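Periplasmic molybdate-binding protein (Azotobacter vinelandii, PDB 1ATG) probably binds molybdate in the periplasm for uptake by an ABC transporter, and here holds tungstate in an anion pocket between its two domains. Local coordinates at residues Leu2-Thr8 and Val29-Ser35; Leu84-Lys88 and His150-Ala154. All blocks are in the same frame, centred on the assembly; numbering follows the deposited sequence.

In the fold
From the N terminus the chain runs up strand 2-7, turns through helix 11-25 and returns on strand 29-34, where contact 1 closes a short beta-alpha-beta loop at the start of one domain. After strand 51-53, which flanks strand 2-7, the chain goes on to strand 75-86. Contact 2 closes a longer loop of 61 residues when helix 146-154 comes to lie beside the end of that strand. The two loops follow in series, neither nested nor crossed; the centres of the two contacts are about 23 Å apart. Tungstate lies in the cleft between: T8, just past strand 2-7, bonds it from one domain, the backbone N of V146 at the start of helix 146-154 from the other.

Contact 1: residues Leu2-Thr8 and Val29-Ser35. With WO4 (tungstate(VI)ion), chain B.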
# COMPACT_ATOMS: atom_id res chain seq x y z
N LEU A 2 -2.55 21.70 -0.75
CA LEU A 2 -2.76 20.51 -1.56
C LEU A 2 -3.49 19.42 -0.77
O LEU A 2 -3.10 19.14 0.36
CB LEU A 2 -1.41 20.00 -2.06
CG LEU A 2 -1.38 19.11 -3.30
CD1 LEU A 2 -1.77 19.90 -4.53
CD2 LEU A 2 -0.00 18.48 -3.47
N LYS A 3 -4.52 18.86 -1.39
CA LYS A 3 -5.27 17.77 -0.75
C LYS A 3 -4.88 16.47 -1.44
O LYS A 3 -5.14 16.30 -2.62
CB LYS A 3 -6.77 18.02 -0.84
CG LYS A 3 -7.19 19.32 -0.15
CD LYS A 3 -8.60 19.74 -0.56
CE LYS A 3 -8.65 20.26 -1.99
NZ LYS A 3 -10.04 20.54 -2.44
N VAL A 4 -4.18 15.62 -0.68
CA VAL A 4 -3.67 14.37 -1.23
C VAL A 4 -4.31 13.16 -0.54
O VAL A 4 -4.33 13.11 0.68
CB VAL A 4 -2.14 14.30 -1.03
CG1 VAL A 4 -1.55 13.00 -1.55
CG2 VAL A 4 -1.46 15.48 -1.72
N VAL A 5 -4.79 12.25 -1.36
CA VAL A 5 -5.40 11.02 -0.86
C VAL A 5 -4.51 9.85 -1.25
O VAL A 5 -4.00 9.77 -2.37
CB VAL A 5 -6.84 10.84 -1.36
CG1 VAL A 5 -6.89 10.68 -2.87
CG2 VAL A 5 -7.51 9.66 -0.65
N THR A 6 -4.31 8.95 -0.30
CA THR A 6 -3.44 7.80 -0.53
C THR A 6 -4.07 6.48 -0.14
O THR A 6 -4.79 6.37 0.86
CB THR A 6 -2.10 7.97 0.20
OG1 THR A 6 -1.22 6.88 -0.13
CG2 THR A 6 -2.23 8.00 1.72
N ALA A 7 -3.73 5.46 -0.90
CA ALA A 7 -3.95 4.07 -0.50
C ALA A 7 -3.31 3.92 0.87
O ALA A 7 -2.22 4.45 1.13
CB ALA A 7 -3.31 3.15 -1.52
N THR A 8 -3.94 3.13 1.75
CA THR A 8 -3.49 3.03 3.11
C THR A 8 -2.07 2.51 3.27
O THR A 8 -1.43 2.95 4.24
CB THR A 8 -4.39 2.18 4.03
OG1 THR A 8 -4.32 0.80 3.68
CG2 THR A 8 -5.84 2.65 3.99
N VAL A 29 0.55 19.94 3.21
CA VAL A 29 -0.35 19.04 2.49
C VAL A 29 -1.37 18.50 3.48
O VAL A 29 -1.01 18.28 4.64
CB VAL A 29 0.46 17.90 1.86
CG1 VAL A 29 -0.40 16.71 1.46
CG2 VAL A 29 1.24 18.42 0.65
N VAL A 30 -2.60 18.28 3.04
CA VAL A 30 -3.64 17.66 3.85
C VAL A 30 -3.79 16.24 3.32
O VAL A 30 -4.14 16.07 2.17
CB VAL A 30 -4.98 18.40 3.76
CG1 VAL A 30 -6.06 17.68 4.55
CG2 VAL A 30 -4.80 19.82 4.29
N ILE A 31 -3.49 15.25 4.16
CA ILE A 31 -3.54 13.86 3.77
C ILE A 31 -4.84 13.17 4.18
O ILE A 31 -5.27 13.30 5.33
CB ILE A 31 -2.37 13.07 4.40
CG1 ILE A 31 -1.01 13.64 3.96
CG2 ILE A 31 -2.44 11.58 4.07
CD1 ILE A 31 0.18 13.14 4.74
N SER A 32 -5.39 12.40 3.27
CA SER A 32 -6.51 11.51 3.54
C SER A 32 -6.08 10.11 3.07
O SER A 32 -5.18 10.00 2.22
CB SER A 32 -7.78 11.90 2.81
OG SER A 32 -8.19 13.21 3.17
N SER A 33 -6.75 9.07 3.56
CA SER A 33 -6.35 7.72 3.14
C SER A 33 -7.51 6.74 3.14
O SER A 33 -8.51 6.97 3.87
CB SER A 33 -5.23 7.22 4.04
OG SER A 33 -5.68 7.05 5.37
N GLY A 34 -7.38 5.70 2.35
CA GLY A 34 -8.39 4.64 2.31
C GLY A 34 -7.87 3.56 1.38
O GLY A 34 -6.76 3.71 0.83
N SER A 35 -8.59 2.47 1.20
CA SER A 35 -8.20 1.43 0.25
C SER A 35 -8.29 2.01 -1.15
O SER A 35 -9.14 2.89 -1.42
CB SER A 35 -9.12 0.22 0.39
OG SER A 35 -8.76 -0.50 1.55
W WO4 B . -4.23 -0.66 -0.00
O1 WO4 B . -5.12 -0.70 1.53
O2 WO4 B . -2.74 0.21 0.16
O3 WO4 B . -3.83 -2.30 -0.54
O4 WO4 B . -5.19 0.10 -1.28
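T8 OG1 is gripped twice: it gives its proton to tungstate O1 at 2.7 Å and accepts the N-H of G147, while the other branch of T8 lays CG2 3.4 Å from G34 C. The threonine follows the first strand of a beta-alpha-beta unit, parallel strands 2-7 and 29-34 joined through helix 11-25, in a periplasmic binding-protein domain. The ladder's bonds alternate in direction: V30 N, S32 N and G34 N give to L2 O, V4 O and T6 O, and V4 N and T6 N give to V30 O and S32 O. S32 N lies in the carbonyl plane of V4, 2.9 Å from V4 O, with an N-H...O angle of 160°. Alongside, I31 CA makes a CA-H...O contact at 3.3 Å to V4 O. V4, T6, V29, I31 and S33 share the sheet face that meets helix 11-25, where L14 touches V4, T6 and I31; V5 and S32 share the other face with Y49. At the N-terminal end of the two strands V4 CG2 crosses V29 CG1 at 3.6 Å, a close branch-to-branch apolar contact. T6 turns its two branches to different work: OG1, opposite the backbone N (chi1 -176°), donates to A7 O at 2.9 Å, tilted 23° from the carbonyl plane, whereas CG2 lies 3.6 Å from S32 O and also reaches the CB of S33. With a valine here the hydroxyl is gone, and A7 O would probably lose this donor, leaving the turn into the pocket less firmly set. Beyond T6 the ends of both strands lead into the tungstate pocket. S35 OG bonds N144 O, and S36 OG, N9 ND2, V146 N and Y117 N complete the anion's hydrogen bonds, while A7 CB lies 3.4 Å from tungstate O2.

Contact 2: residues Leu84-Lys88 and His150-Ala154; sequences LWSAK and HSQTA. With SO4 (sulfate ion), chain D.
The six-membered ring of W85 and the imidazole of H150 lie nearly parallel, planes 9° apart. They are slid so far that they barely overlap, centroids 5.3 Å apart. Their nearest atoms are W85 CZ3 and H150 CD2 at 3.5 Å. A154 CB lies over one face of the imidazole, offset toward its rim, and H150 O sits at the edge of the indole, in its plane. Obliquely to the indole come A154 N and T153 CG2, the latter 3.4 Å from W85 CE3. A154 CB adds an apolar contact, 3.6 Å from W85 CH2. With CG opposite the backbone N (chi1 -176°), W85 extends its ring across helix 146-154, and its NE1 is bonded to P176 O. The contact thus joins the end of strand 75-86 to the last turn of a helix whose first residue, V146, bonds tungstate through its backbone N; this is alpha-on-beta packing, the two axes 39° apart. T153 OG1 is turned back to A149 O within the helix, which leaves CG2 on the side of the tryptophan. At the strand's last residue, S86 OG accepts from K88 N in an ST turn and is also hydrogen-bonded to D159 O. One water bridges the segments, accepting from A87 N at 2.9 Å and bonding T153 O at 2.8 Å. On the helix side turned from W85, S151 OG and Q152 NE2 both donate to O2 of a sulfate, probably from the crystallisation liquor, which Q148 NE2 also bonds.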
# COMPACT_ATOMS: atom_id res chain seq x y z
N LEU A 84 4.44 -11.37 4.86
CA LEU A 84 3.65 -12.12 5.83
C LEU A 84 4.26 -11.79 7.20
O LEU A 84 5.49 -11.96 7.39
CB LEU A 84 3.76 -13.62 5.57
CG LEU A 84 3.04 -14.49 6.61
CD1 LEU A 84 1.53 -14.29 6.55
CD2 LEU A 84 3.40 -15.95 6.40
N TRP A 85 3.46 -11.28 8.11
CA TRP A 85 3.98 -10.79 9.38
C TRP A 85 3.16 -11.36 10.52
O TRP A 85 1.98 -11.63 10.41
CB TRP A 85 3.84 -9.26 9.37
CG TRP A 85 4.39 -8.53 10.55
CD1 TRP A 85 5.63 -8.70 11.12
CD2 TRP A 85 3.72 -7.54 11.34
NE1 TRP A 85 5.77 -7.85 12.19
CE2 TRP A 85 4.62 -7.14 12.36
CE3 TRP A 85 2.47 -6.94 11.28
CZ2 TRP A 85 4.28 -6.17 13.29
CZ3 TRP A 85 2.15 -5.97 12.22
CH2 TRP A 85 3.06 -5.58 13.21
N SER A 86 3.84 -11.51 11.66
CA SER A 86 3.20 -11.76 12.92
C SER A 86 3.87 -10.84 13.96
O SER A 86 5.09 -10.66 13.92
CB SER A 86 3.29 -13.20 13.39
OG SER A 86 2.70 -13.38 14.69
N ALA A 87 3.10 -10.39 14.93
CA ALA A 87 3.68 -9.69 16.08
C ALA A 87 4.46 -10.69 16.94
O ALA A 87 5.30 -10.25 17.74
CB ALA A 87 2.61 -9.00 16.91
N LYS A 88 4.24 -11.98 16.83
CA LYS A 88 4.93 -12.95 17.66
C LYS A 88 6.25 -13.37 17.06
O LYS A 88 6.29 -13.96 15.98
CB LYS A 88 4.07 -14.22 17.82
CG LYS A 88 4.71 -15.26 18.72
CD LYS A 88 3.80 -16.40 19.14
CE LYS A 88 4.53 -17.34 20.09
NZ LYS A 88 3.80 -18.61 20.30
N HIS A 150 -2.80 -4.47 8.84
CA HIS A 150 -1.65 -4.20 9.70
C HIS A 150 -2.06 -3.96 11.16
O HIS A 150 -1.42 -4.50 12.06
CB HIS A 150 -0.86 -3.00 9.14
CG HIS A 150 0.18 -2.55 10.12
ND1 HIS A 150 -0.03 -1.45 10.92
CD2 HIS A 150 1.39 -3.07 10.45
CE1 HIS A 150 1.03 -1.30 11.71
NE2 HIS A 150 1.89 -2.26 11.45
N SER A 151 -3.09 -3.16 11.38
CA SER A 151 -3.59 -2.89 12.73
C SER A 151 -3.97 -4.18 13.46
O SER A 151 -3.61 -4.42 14.62
CB SER A 151 -4.85 -2.02 12.66
OG SER A 151 -5.39 -1.97 13.98
N GLN A 152 -4.71 -5.03 12.76
CA GLN A 152 -5.16 -6.29 13.35
C GLN A 152 -4.00 -7.20 13.70
O GLN A 152 -4.01 -7.90 14.71
CB GLN A 152 -6.09 -7.00 12.37
CG GLN A 152 -7.41 -6.30 12.13
CD GLN A 152 -8.17 -5.92 13.39
OE1 GLN A 152 -8.48 -6.78 14.22
NE2 GLN A 152 -8.45 -4.64 13.58
N THR A 153 -2.98 -7.23 12.84
CA THR A 153 -1.82 -8.06 13.10
C THR A 153 -0.96 -7.47 14.20
O THR A 153 -0.46 -8.18 15.08
CB THR A 153 -1.00 -8.24 11.81
OG1 THR A 153 -1.86 -8.69 10.75
CG2 THR A 153 0.07 -9.30 11.99
N ALA A 154 -0.79 -6.14 14.20
CA ALA A 154 0.06 -5.48 15.17
C ALA A 154 -0.42 -5.63 16.61
O ALA A 154 0.40 -5.63 17.54
CB ALA A 154 0.21 -4.00 14.84
S SO4 D . -8.49 -0.77 12.57
O1 SO4 D . -8.22 0.18 13.70
O2 SO4 D . -7.94 -2.11 12.95
O3 SO4 D . -7.81 -0.28 11.33
O4 SO4 D . -9.96 -0.88 12.33
O HOH W 1 0.23 -10.84 15.19